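Local coordinates for protein toxin FitB (Neisseria gonorrhoeae, PDB 2H1C) that forms the toxin half of a type II toxin-antitoxin pair, a PIN-domain protein of the ribonuclease class that joins its antitoxin in a promoter-binding complex, at residues R74-D79 and K112-T117; A102-I107 and T123-A128; Y106-A111 and A129-F134. One frame throughout, in Å; residues are numbered along the deposited sequence.

Contact 1: residues R74-D79 and K112-T117; sequences RILPFD and KQHSLT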
loop_
_atom_site.group_PDB
_atom_site.type_symbol
_atom_site.label_atom_id
_atom_site.label_comp_id
_atom_site.label_asym_id
_atom_site.label_seq_id
_atom_site.Cartn_x
_atom_site.Cartn_y
_atom_site.Cartn_z
ATOM N N ARG A 74 -5.521 -10.564 12.725
ATOM C CA ARG A 74 -4.874 -11.159 11.549
ATOM C C ARG A 74 -4.987 -10.303 10.270
ATOM O O ARG A 74 -5.010 -10.827 9.137
ATOM C CB ARG A 74 -5.421 -12.577 11.295
ATOM C CG ARG A 74 -5.345 -13.496 12.540
ATOM C CD ARG A 74 -5.542 -14.989 12.206
ATOM N NE ARG A 74 -6.696 -15.184 11.345
ATOM C CZ ARG A 74 -7.954 -15.069 11.741
ATOM N NH1 ARG A 74 -8.234 -14.784 13.003
ATOM N NH2 ARG A 74 -8.929 -15.170 10.853
ATOM N N ILE A 75 -5.083 -8.988 10.460
ATOM C CA ILE A 75 -5.109 -8.039 9.341
ATOM C C ILE A 75 -3.680 -7.506 9.389
ATOM O O ILE A 75 -3.303 -6.743 10.291
ATOM C CB ILE A 75 -6.148 -6.930 9.586
ATOM C CG1 ILE A 75 -7.545 -7.558 9.561
ATOM C CG2 ILE A 75 -6.050 -5.823 8.522
ATOM C CD1 ILE A 75 -8.673 -6.583 9.808
ATOM N N LEU A 76 -2.886 -7.931 8.418
ATOM C CA LEU A 76 -1.461 -7.601 8.357
ATOM C C LEU A 76 -1.094 -6.266 7.738
ATOM O O LEU A 76 -1.453 -5.989 6.602
ATOM C CB LEU A 76 -0.735 -8.709 7.605
ATOM C CG LEU A 76 -0.985 -10.128 8.153
ATOM C CD1 LEU A 76 -0.416 -11.159 7.184
ATOM C CD2 LEU A 76 -0.345 -10.246 9.526
ATOM N N PRO A 77 -0.327 -5.436 8.459
ATOM C CA PRO A 77 0.020 -4.138 7.861
ATOM C C PRO A 77 1.148 -4.162 6.835
ATOM O O PRO A 77 1.923 -5.117 6.765
ATOM C CB PRO A 77 0.384 -3.284 9.085
ATOM C CG PRO A 77 1.055 -4.288 9.988
ATOM C CD PRO A 77 0.125 -5.516 9.862
ATOM N N PHE A 78 1.205 -3.123 6.000
ATOM C CA PHE A 78 2.301 -2.994 5.048
ATOM C C PHE A 78 3.231 -2.053 5.842
ATOM O O PHE A 78 2.995 -0.846 5.904
ATOM C CB PHE A 78 1.863 -2.303 3.746
ATOM C CG PHE A 78 2.956 -2.241 2.709
ATOM C CD1 PHE A 78 3.169 -3.308 1.830
ATOM C CD2 PHE A 78 3.829 -1.155 2.661
ATOM C CE1 PHE A 78 4.241 -3.292 0.917
ATOM C CE2 PHE A 78 4.904 -1.125 1.757
ATOM C CZ PHE A 78 5.113 -2.191 0.883
ATOM N N ASP A 79 4.258 -2.618 6.470
ATOM C CA ASP A 79 5.192 -1.842 7.281
ATOM C C ASP A 79 6.611 -1.812 6.705
ATOM O O ASP A 79 6.840 -2.265 5.589
ATOM C CB ASP A 79 5.221 -2.406 8.704
ATOM C CG ASP A 79 5.523 -3.892 8.734
ATOM O OD1 ASP A 79 5.989 -4.424 7.701
ATOM O OD2 ASP A 79 5.297 -4.529 9.791
ATOM N N LYS A 112 5.176 -13.094 1.680
ATOM C CA LYS A 112 6.543 -13.592 1.827
ATOM C C LYS A 112 7.087 -13.277 3.217
ATOM O O LYS A 112 7.728 -14.123 3.850
ATOM C CB LYS A 112 7.453 -12.985 0.749
ATOM C CG LYS A 112 8.922 -13.371 0.888
ATOM C CD LYS A 112 9.735 -13.042 -0.360
ATOM C CE LYS A 112 9.438 -14.016 -1.493
ATOM N NZ LYS A 112 10.339 -13.831 -2.678
ATOM N N GLN A 113 6.820 -12.064 3.695
ATOM C CA GLN A 113 7.289 -11.634 5.008
ATOM C C GLN A 113 6.749 -12.519 6.131
ATOM O O GLN A 113 7.452 -12.777 7.114
ATOM C CB GLN A 113 6.877 -10.178 5.235
ATOM C CG GLN A 113 7.734 -9.421 6.225
ATOM C CD GLN A 113 7.362 -9.710 7.647
ATOM O OE1 GLN A 113 6.183 -9.689 7.999
ATOM N NE2 GLN A 113 8.362 -9.963 8.487
ATOM N N HIS A 114 5.515 -13.005 5.969
ATOM C CA HIS A 114 4.866 -13.845 6.980
ATOM C C HIS A 114 4.805 -15.334 6.650
ATOM O O HIS A 114 4.128 -16.095 7.346
ATOM C CB HIS A 114 3.442 -13.336 7.219
ATOM C CG HIS A 114 3.389 -11.982 7.840
ATOM N ND1 HIS A 114 3.609 -11.773 9.187
ATOM C CD2 HIS A 114 3.174 -10.756 7.304
ATOM C CE1 HIS A 114 3.532 -10.483 9.451
ATOM N NE2 HIS A 114 3.269 -9.841 8.322
ATOM N N SER A 115 5.492 -15.733 5.584
ATOM C CA SER A 115 5.537 -17.130 5.154
ATOM C C SER A 115 4.162 -17.689 4.829
ATOM O O SER A 115 3.835 -18.815 5.201
ATOM C CB SER A 115 6.187 -17.993 6.240
ATOM O OG SER A 115 7.519 -17.586 6.459
ATOM N N LEU A 116 3.357 -16.904 4.122
ATOM C CA LEU A 116 2.011 -17.329 3.765
ATOM C C LEU A 116 1.870 -17.671 2.297
ATOM O O LEU A 116 2.628 -17.180 1.466
ATOM C CB LEU A 116 1.026 -16.202 4.058
ATOM C CG LEU A 116 1.190 -15.614 5.462
ATOM C CD1 LEU A 116 0.268 -14.392 5.607
ATOM C CD2 LEU A 116 0.828 -16.661 6.490
ATOM N N THR A 117 0.874 -18.499 1.993
ATOM C CA THR A 117 0.554 -18.850 0.614
ATOM C C THR A 117 -0.578 -17.910 0.216
ATOM O O THR A 117 -1.554 -17.769 0.952
ATOM C CB THR A 117 0.007 -20.272 0.486
ATOM O OG1 THR A 117 1.013 -21.210 0.866
ATOM C CG2 THR A 117 -0.416 -20.542 -0.951
HETATM O O HOH W 1 2.998 -7.073 8.230
HETATM O O HOH W 2 5.489 -7.210 9.197
#
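L76 meets the imidazole of H114 with both of its methyl groups, and one of them goes on to L116. CD2 of L76 lies over a face of the H114 ring, 4.0 Å from the centroid and 17° off the ring normal, which qualifies as a CH-pi contact. The other methyl, L76 CD1, sits 3.6 Å from H114 CD2 and meets L116 CD1 tip to tip at 3.7 Å. With the CG of H114 anti to its carbonyl carbon (chi1 -66°), the ring lies so that one face receives L76.

Polar atoms are joined through water. One water lies in the ring plane at the imidazole edge, 2.8 Å from H114 NE2, and donates to P77 O at 2.7 Å. A second donates to D79 OD2 and to Q113 OE1, each at 2.8 Å. The contact is thus apolar at L76 and hydrated beyond it.

L76 belongs to a magnesium site seen in the crystal, together with S36 and T110. Strand 75-76 is an outer strand of the parallel sheet within this chain, beside strand 33-36, while L76 and L116, the latter past the end of helix 102-114, both touch L3 of strand 2-4.

Contact 2: residues A102-I107 and T123-A128; sequences AADGYI and TGSFFA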
loop_
_atom_site.group_PDB
_atom_site.type_symbol
_atom_site.label_atom_id
_atom_site.label_comp_id
_atom_site.label_asym_id
_atom_site.label_seq_id
_atom_site.Cartn_x
_atom_site.Cartn_y
_atom_site.Cartn_z
ATOM N N ALA A 102 2.058 -2.792 -8.747
ATOM C CA ALA A 102 2.243 -2.357 -7.357
ATOM C C ALA A 102 1.303 -3.067 -6.375
ATOM O O ALA A 102 1.751 -3.616 -5.365
ATOM C CB ALA A 102 2.055 -0.835 -7.255
ATOM N N ALA A 103 0.006 -3.035 -6.675
ATOM C CA ALA A 103 -1.021 -3.654 -5.838
ATOM C C ALA A 103 -0.719 -5.115 -5.523
ATOM O O ALA A 103 -0.789 -5.535 -4.363
ATOM C CB ALA A 103 -2.386 -3.552 -6.518
ATOM N N ASP A 104 -0.388 -5.888 -6.550
ATOM C CA ASP A 104 -0.081 -7.302 -6.356
ATOM C C ASP A 104 1.228 -7.414 -5.593
ATOM O O ASP A 104 1.403 -8.303 -4.768
ATOM C CB ASP A 104 0.020 -8.017 -7.709
ATOM C CG ASP A 104 -1.335 -8.181 -8.384
ATOM O OD1 ASP A 104 -1.376 -8.411 -9.610
ATOM O OD2 ASP A 104 -2.366 -8.094 -7.685
ATOM N N GLY A 105 2.146 -6.490 -5.864
ATOM C CA GLY A 105 3.416 -6.498 -5.174
ATOM C C GLY A 105 3.248 -6.333 -3.671
ATOM O O GLY A 105 3.958 -6.972 -2.903
ATOM N N TYR A 106 2.333 -5.465 -3.241
ATOM C CA TYR A 106 2.120 -5.252 -1.800
ATOM C C TYR A 106 1.666 -6.534 -1.112
ATOM O O TYR A 106 2.137 -6.880 -0.023
ATOM C CB TYR A 106 1.058 -4.184 -1.556
ATOM C CG TYR A 106 1.463 -2.813 -2.017
ATOM C CD1 TYR A 106 0.518 -1.924 -2.513
ATOM C CD2 TYR A 106 2.798 -2.407 -1.969
ATOM C CE1 TYR A 106 0.891 -0.653 -2.958
ATOM C CE2 TYR A 106 3.183 -1.139 -2.411
ATOM C CZ TYR A 106 2.223 -0.271 -2.906
ATOM O OH TYR A 106 2.603 0.973 -3.365
ATOM N N ILE A 107 0.728 -7.219 -1.757
ATOM C CA ILE A 107 0.187 -8.459 -1.228
ATOM C C ILE A 107 1.247 -9.537 -1.225
ATOM O O ILE A 107 1.417 -10.227 -0.227
ATOM C CB ILE A 107 -1.031 -8.906 -2.044
ATOM C CG1 ILE A 107 -2.123 -7.836 -1.939
ATOM C CG2 ILE A 107 -1.566 -10.222 -1.507
ATOM C CD1 ILE A 107 -3.354 -8.129 -2.742
ATOM N N THR A 123 -2.765 -15.814 -10.534
ATOM C CA THR A 123 -1.492 -16.272 -10.005
ATOM C C THR A 123 -0.250 -15.703 -10.698
ATOM O O THR A 123 0.854 -15.788 -10.163
ATOM C CB THR A 123 -1.419 -17.805 -10.060
ATOM O OG1 THR A 123 -1.483 -18.242 -11.427
ATOM C CG2 THR A 123 -2.593 -18.407 -9.296
ATOM N N GLY A 124 -0.442 -15.114 -11.873
ATOM C CA GLY A 124 0.668 -14.563 -12.633
ATOM C C GLY A 124 1.717 -13.765 -11.879
ATOM O O GLY A 124 2.872 -14.177 -11.779
ATOM N N SER A 125 1.325 -12.620 -11.334
ATOM C CA SER A 125 2.268 -11.771 -10.615
ATOM C C SER A 125 2.930 -12.452 -9.425
ATOM O O SER A 125 4.102 -12.208 -9.135
ATOM C CB SER A 125 1.568 -10.499 -10.131
ATOM O OG SER A 125 0.854 -9.887 -11.185
ATOM N N PHE A 126 2.192 -13.316 -8.736
ATOM C CA PHE A 126 2.747 -13.966 -7.564
ATOM C C PHE A 126 3.790 -15.015 -7.895
ATOM O O PHE A 126 4.716 -15.249 -7.119
ATOM C CB PHE A 126 1.615 -14.531 -6.711
ATOM C CG PHE A 126 0.633 -13.485 -6.268
ATOM C CD1 PHE A 126 -0.520 -13.237 -7.005
ATOM C CD2 PHE A 126 0.892 -12.705 -5.140
ATOM C CE1 PHE A 126 -1.406 -12.221 -6.636
ATOM C CE2 PHE A 126 0.016 -11.683 -4.758
ATOM C CZ PHE A 126 -1.138 -11.442 -5.509
ATOM N N PHE A 127 3.660 -15.641 -9.057
ATOM C CA PHE A 127 4.646 -16.628 -9.458
ATOM C C PHE A 127 5.964 -15.891 -9.682
ATOM O O PHE A 127 7.028 -16.360 -9.278
ATOM C CB PHE A 127 4.203 -17.332 -10.739
ATOM C CG PHE A 127 3.300 -18.505 -10.497
ATOM C CD1 PHE A 127 3.669 -19.498 -9.596
ATOM C CD2 PHE A 127 2.107 -18.643 -11.197
ATOM C CE1 PHE A 127 2.866 -20.613 -9.397
ATOM C CE2 PHE A 127 1.295 -19.759 -11.006
ATOM C CZ PHE A 127 1.677 -20.744 -10.104
ATOM N N ALA A 128 5.879 -14.719 -10.306
ATOM C CA ALA A 128 7.058 -13.905 -10.578
ATOM C C ALA A 128 7.674 -13.351 -9.291
ATOM O O ALA A 128 8.866 -13.036 -9.244
ATOM C CB ALA A 128 6.694 -12.767 -11.524
HETATM O O HOH W 3 0.413 -7.380 -11.399
#
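A chi1 of -72° at D104 and a first torsion of the same kind at S125 set the D104 carboxylate and the S125 hydroxyl beside each other, each with its gamma atom anti to the carbonyl carbon. The matching torsion at F126 swings the end of its ring close to helix 102-107. This is a helix-helix contact of the PIN domain: the axes of segments 102-107 and 124-128 approach to 9.6 Å and cross at -57°, with D104 and S125 the closest pair by CA atoms.

Two kinds of chemistry lie side by side. At the polar end, D104 CB packs on S125 CB at 3.8 Å, and the carboxylate oxygen OD1 stands 3.1 Å from S125 OG. At the apolar end, the rim of the F126 ring, at CE2, rests against both I107 CG2 at 3.9 Å and D104 O at 3.7 Å, and both approach the ring obliquely. The D104 and F126 side chains cross at about a right angle, although the planes of carboxylate and ring are 44° apart.

D104 is a predicted magnesium ligand, as is D5, which I107 touches; the neighbouring F126 also packs on V133 of strand 133-134. A single water joins the two polar side chains, donating to D104 OD1 at 2.7 Å and bonded to S125 OG at 2.6 Å.

Contact 3: residues Y106-A111 and A129-F134; sequences YIAATA and ADVAVF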
loop_
_atom_site.group_PDB
_atom_site.type_symbol
_atom_site.label_atom_id
_atom_site.label_comp_id
_atom_site.label_asym_id
_atom_site.label_seq_id
_atom_site.Cartn_x
_atom_site.Cartn_y
_atom_site.Cartn_z
ATOM N N TYR A 106 2.333 -5.465 -3.241
ATOM C CA TYR A 106 2.120 -5.252 -1.800
ATOM C C TYR A 106 1.666 -6.534 -1.112
ATOM O O TYR A 106 2.137 -6.880 -0.023
ATOM C CB TYR A 106 1.058 -4.184 -1.556
ATOM C CG TYR A 106 1.463 -2.813 -2.017
ATOM C CD1 TYR A 106 0.518 -1.924 -2.513
ATOM C CD2 TYR A 106 2.798 -2.407 -1.969
ATOM C CE1 TYR A 106 0.891 -0.653 -2.958
ATOM C CE2 TYR A 106 3.183 -1.139 -2.411
ATOM C CZ TYR A 106 2.223 -0.271 -2.906
ATOM O OH TYR A 106 2.603 0.973 -3.365
ATOM N N ILE A 107 0.728 -7.219 -1.757
ATOM C CA ILE A 107 0.187 -8.459 -1.228
ATOM C C ILE A 107 1.247 -9.537 -1.225
ATOM O O ILE A 107 1.417 -10.227 -0.227
ATOM C CB ILE A 107 -1.031 -8.906 -2.044
ATOM C CG1 ILE A 107 -2.123 -7.836 -1.939
ATOM C CG2 ILE A 107 -1.566 -10.222 -1.507
ATOM C CD1 ILE A 107 -3.354 -8.129 -2.742
ATOM N N ALA A 108 1.985 -9.667 -2.324
ATOM C CA ALA A 108 3.015 -10.684 -2.389
ATOM C C ALA A 108 4.090 -10.484 -1.320
ATOM O O ALA A 108 4.521 -11.446 -0.683
ATOM C CB ALA A 108 3.635 -10.725 -3.784
ATOM N N ALA A 109 4.504 -9.237 -1.099
ATOM C CA ALA A 109 5.533 -8.952 -0.091
ATOM C C ALA A 109 5.028 -9.264 1.325
ATOM O O ALA A 109 5.787 -9.739 2.174
ATOM C CB ALA A 109 5.977 -7.474 -0.182
ATOM N N THR A 110 3.750 -8.999 1.580
ATOM C CA THR A 110 3.166 -9.284 2.889
ATOM C C THR A 110 3.195 -10.793 3.128
ATOM O O THR A 110 3.603 -11.256 4.190
ATOM C CB THR A 110 1.702 -8.767 2.978
ATOM O OG1 THR A 110 1.689 -7.338 2.810
ATOM C CG2 THR A 110 1.080 -9.134 4.338
ATOM N N ALA A 111 2.807 -11.562 2.111
ATOM C CA ALA A 111 2.796 -13.015 2.227
ATOM C C ALA A 111 4.203 -13.577 2.444
ATOM O O ALA A 111 4.412 -14.429 3.305
ATOM C CB ALA A 111 2.172 -13.631 0.975
ATOM N N ALA A 129 6.861 -13.239 -8.247
ATOM C CA ALA A 129 7.334 -12.740 -6.958
ATOM C C ALA A 129 7.979 -13.881 -6.172
ATOM O O ALA A 129 8.510 -13.674 -5.081
ATOM C CB ALA A 129 6.169 -12.149 -6.164
ATOM N N ASP A 130 7.939 -15.088 -6.731
ATOM C CA ASP A 130 8.515 -16.249 -6.060
ATOM C C ASP A 130 7.854 -16.489 -4.703
ATOM O O ASP A 130 8.524 -16.804 -3.713
ATOM C CB ASP A 130 10.028 -16.062 -5.872
ATOM C CG ASP A 130 10.817 -16.352 -7.141
ATOM O OD1 ASP A 130 10.851 -17.532 -7.564
ATOM O OD2 ASP A 130 11.406 -15.402 -7.712
ATOM N N VAL A 131 6.536 -16.319 -4.652
ATOM C CA VAL A 131 5.796 -16.546 -3.414
ATOM C C VAL A 131 4.821 -17.688 -3.678
ATOM O O VAL A 131 4.307 -17.816 -4.786
ATOM C CB VAL A 131 5.012 -15.278 -2.971
ATOM C CG1 VAL A 131 4.186 -15.576 -1.739
ATOM C CG2 VAL A 131 5.987 -14.150 -2.668
ATOM N N ALA A 132 4.585 -18.526 -2.674
ATOM C CA ALA A 132 3.663 -19.650 -2.845
ATOM C C ALA A 132 2.260 -19.131 -3.152
ATOM O O ALA A 132 1.824 -18.116 -2.596
ATOM C CB ALA A 132 3.636 -20.496 -1.594
ATOM N N VAL A 133 1.548 -19.825 -4.029
ATOM C CA VAL A 133 0.214 -19.382 -4.371
ATOM C C VAL A 133 -0.735 -20.534 -4.608
ATOM O O VAL A 133 -0.312 -21.655 -4.932
ATOM C CB VAL A 133 0.240 -18.474 -5.627
ATOM C CG1 VAL A 133 1.067 -17.257 -5.344
ATOM C CG2 VAL A 133 0.825 -19.230 -6.818
ATOM N N PHE A 134 -2.021 -20.267 -4.419
ATOM C CA PHE A 134 -3.029 -21.280 -4.662
ATOM C C PHE A 134 -4.245 -20.624 -5.287
ATOM O O PHE A 134 -4.728 -19.601 -4.802
ATOM C CB PHE A 134 -3.439 -21.997 -3.378
ATOM C CG PHE A 134 -4.517 -23.021 -3.597
ATOM C CD1 PHE A 134 -4.259 -24.167 -4.346
ATOM C CD2 PHE A 134 -5.803 -22.810 -3.113
ATOM C CE1 PHE A 134 -5.272 -25.089 -4.617
ATOM C CE2 PHE A 134 -6.822 -23.722 -3.377
ATOM C CZ PHE A 134 -6.558 -24.864 -4.128
#
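A108 and V131 mark the closest backbone approach, their CA atoms 6.6 Å apart, between a regular helix and a chain leaving another. Segment 106-111 is helical throughout, with A111 N bonded to I107 O at 3.0 Å. In segment 129-134 the turn after helix 124-128 closes as a Schellman motif at D130, whose phi is positive (60°). V131 then takes up an extended conformation, and the chain becomes a strand at 133-134.

The interface is built from small apolar groups and has no hydrogen bond across it. A108 CB meets A129 CB at 3.8 Å, one methyl against another. V131 spreads its two methyls over positions about one turn apart: CG1 rests 3.9 Å from A111 CB, whereas CG2 lies 3.7 Å from the backbone oxygen A108 O. With CG1 anti to the backbone N (chi1 176°), CG2 falls beside that N, and the two methyls face A111 and A108 separately. The short CA separation is consistent with the small size of the alanines on this face.

Elsewhere on the helix, Y106 O accepts from T110 N and, at 2.9 Å, from T110 OG1, which reach it from opposite faces of its plane. The side-chain bond fixes the hydroxyl of T110, which shares the magnesium site of L76.

The packing holds the connection between helix 124-128 and strand 133-134 against helix 102-114; that strand is outermost in the sheet within this chain, parallel to strand 117-119. A111 also touches V118 of strand 117-119, F126 of helix 124-128 borders A108, and A109 and A129 pack on helix 80-94.

How the contacts relate
All three contacts use helix 102-114, at its C-terminal end in contact 1, its N-terminal half in contact 2 and its middle in contact 3. Contacts 1 and 3 are buried; contact 1 involves outer strand 75-76 itself, contact 3 the turn and chain leading into outer strand 133-134. Contact 2, partly buried, joins two helices. Contact 3 packs small apolar side chains, one against a helix carbonyl, without hydrogen bonds across it; contact 1 adds water bridges to packing of L76 on H114 and L116; contact 2 sets a hydrated acidic group beside an aromatic ring. Contacts 2 and 3 share Y106 and I107. A probable hydrogen bond, L116 N to A111 O, connects contacts 1 and 3.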